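Local coordinates for protein glutaredoxin (Methanosarcina acetivorans, PDB 5CAX) that reduces protein disulfides in a coenzyme M-dependent manner as methanoredoxin, a glutaredoxin-like enzyme, at residues I22-L27 and Y49-L54. Sequence-based numbering, arbitrary orientation.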
# COMPACT_ATOMS: atom_id res chain seq x y z
N ILE A 22 8.02 0.35 1.00
CA ILE A 22 6.81 0.39 0.20
C ILE A 22 5.73 -0.30 1.01
O ILE A 22 5.85 -1.49 1.31
CB ILE A 22 6.96 -0.31 -1.15
CG1 ILE A 22 8.32 -0.00 -1.78
CG2 ILE A 22 5.78 0.03 -2.03
CD1 ILE A 22 8.63 -0.80 -3.02
N VAL A 23 4.69 0.44 1.37
CA VAL A 23 3.58 -0.11 2.12
C VAL A 23 2.26 0.23 1.45
O VAL A 23 1.92 1.41 1.29
CB VAL A 23 3.59 0.40 3.60
CG1 VAL A 23 2.52 -0.29 4.40
CG2 VAL A 23 4.97 0.20 4.21
N MET A 24 1.50 -0.78 1.05
CA MET A 24 0.20 -0.53 0.44
C MET A 24 -0.97 -0.81 1.38
O MET A 24 -1.07 -1.90 1.95
CB MET A 24 0.03 -1.37 -0.83
CG MET A 24 -1.21 -1.00 -1.66
SD MET A 24 -1.83 -2.43 -2.58
CE MET A 24 -2.68 -3.35 -1.28
N TYR A 25 -1.85 0.18 1.52
CA TYR A 25 -3.07 -0.01 2.28
C TYR A 25 -4.20 -0.23 1.31
O TYR A 25 -4.40 0.56 0.39
CB TYR A 25 -3.34 1.19 3.19
CG TYR A 25 -2.28 1.38 4.26
CD1 TYR A 25 -2.50 0.99 5.57
CD2 TYR A 25 -1.04 1.96 3.95
CE1 TYR A 25 -1.54 1.16 6.56
CE2 TYR A 25 -0.06 2.14 4.93
CZ TYR A 25 -0.31 1.74 6.23
OH TYR A 25 0.66 1.91 7.19
N GLY A 26 -4.93 -1.33 1.49
CA GLY A 26 -6.04 -1.61 0.60
C GLY A 26 -7.25 -2.22 1.28
O GLY A 26 -7.27 -2.43 2.51
N LEU A 27 -8.28 -2.49 0.48
CA LEU A 27 -9.44 -3.25 0.95
C LEU A 27 -9.45 -4.58 0.22
O LEU A 27 -9.25 -4.61 -0.99
CB LEU A 27 -10.73 -2.47 0.71
CG LEU A 27 -10.70 -1.05 1.29
CD1 LEU A 27 -11.93 -0.24 0.84
CD2 LEU A 27 -10.54 -1.04 2.80
N TYR A 49 1.89 -5.17 2.52
CA TYR A 49 0.53 -4.70 2.32
C TYR A 49 -0.38 -5.05 3.48
O TYR A 49 -0.21 -6.08 4.12
CB TYR A 49 -0.06 -5.17 1.01
CG TYR A 49 -0.35 -6.64 0.84
CD1 TYR A 49 -1.62 -7.17 1.11
CD2 TYR A 49 0.62 -7.48 0.36
CE1 TYR A 49 -1.89 -8.52 0.91
CE2 TYR A 49 0.35 -8.80 0.17
CZ TYR A 49 -0.88 -9.33 0.43
OH TYR A 49 -1.04 -10.67 0.20
N VAL A 50 -1.33 -4.14 3.71
CA VAL A 50 -2.29 -4.18 4.79
C VAL A 50 -3.71 -4.10 4.21
O VAL A 50 -4.09 -3.11 3.58
CB VAL A 50 -2.06 -2.97 5.79
CG1 VAL A 50 -3.11 -2.95 6.90
CG2 VAL A 50 -0.65 -2.98 6.38
N PHE A 51 -4.50 -5.16 4.42
CA PHE A 51 -5.93 -5.13 4.12
C PHE A 51 -6.74 -4.65 5.32
O PHE A 51 -7.11 -5.42 6.20
CB PHE A 51 -6.42 -6.51 3.66
CG PHE A 51 -6.13 -6.79 2.21
CD1 PHE A 51 -6.30 -5.79 1.25
CD2 PHE A 51 -5.67 -8.04 1.81
CE1 PHE A 51 -6.04 -6.04 -0.09
CE2 PHE A 51 -5.40 -8.30 0.48
CZ PHE A 51 -5.58 -7.30 -0.48
N VAL A 52 -7.03 -3.35 5.31
CA VAL A 52 -7.69 -2.64 6.40
C VAL A 52 -9.06 -3.23 6.77
O VAL A 52 -9.45 -3.23 7.93
CB VAL A 52 -7.81 -1.13 6.06
CG1 VAL A 52 -8.58 -0.40 7.15
CG2 VAL A 52 -6.40 -0.51 5.94
N ASP A 53 -9.81 -3.73 5.80
CA ASP A 53 -11.13 -4.26 6.15
C ASP A 53 -11.02 -5.51 7.03
O ASP A 53 -11.96 -5.87 7.73
CB ASP A 53 -11.95 -4.57 4.91
CG ASP A 53 -11.23 -5.48 3.94
OD1 ASP A 53 -10.02 -5.27 3.73
OD2 ASP A 53 -11.89 -6.38 3.38
N LEU A 54 -9.87 -6.16 6.98
CA LEU A 54 -9.68 -7.42 7.68
C LEU A 54 -9.04 -7.24 9.06
O LEU A 54 -8.84 -8.20 9.80
CB LEU A 54 -8.82 -8.36 6.83
CG LEU A 54 -9.41 -8.83 5.51
CD1 LEU A 54 -8.37 -9.63 4.82
CD2 LEU A 54 -10.65 -9.65 5.71
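Phe-51 brings the CD1-CE1 side of its ring against the carbonyl groups of Gly-26 and Leu-27, CD1 3.5 Å from Leu-27 C. The glycine carbonyl carbon sits at the ring edge, near the ring plane. With CG anti to its own carbonyl carbon (chi1 -81°), the ring turns its CD1-CE1 side to the neighbouring strand. One of its faces receives CD1 of Tyr-49, 4.0 Å above the plane and displaced from the ring centre, while Phe-51 CD2 meets the edge of the Tyr-49 ring. Gly-26 brings no side chain to this face; a CB there would be crowded by the Met-24 methyl. That methyl, CE, reaches Tyr-49 CB at 3.9 Å because the thioether chain bends at chi3 (77°), and more distantly it approaches Phe-51. An alanine in place of Phe-51 would probably open a gap beside the Gly-26 and Leu-27 carbonyls and take from Tyr-49 one of its aromatic neighbours.

Three backbone bonds fix the parallel register: Val-50 N to Met-24 O, Gly-26 N to Val-50 O and Val-52 N to Gly-26 O, the last less straight (144° at the hydrogen). The strands are the two arms of the beta-alpha-beta crossover through helix 31-43 in the thioredoxin-like fold; Met-24 packs on that helix.

On the other sheet face, beneath helix 57-70, Tyr-25 and Val-50 run alongside each other in the same direction, with Tyr-25 CD1 4.0 Å from Val-50 CB. Val-52 CG2 meets the tyrosine at its ring edge. Beyond the strand, Asp-53 sets OD1 3.5 Å from Leu-27 CA, and its OD2 is hydrogen-bonded to Ser-28. The Leu-27 side chain comes within about 5 Å of a bound cadmium ion, probably the one at the site of Cys-30, Cys-33 and Phe-76.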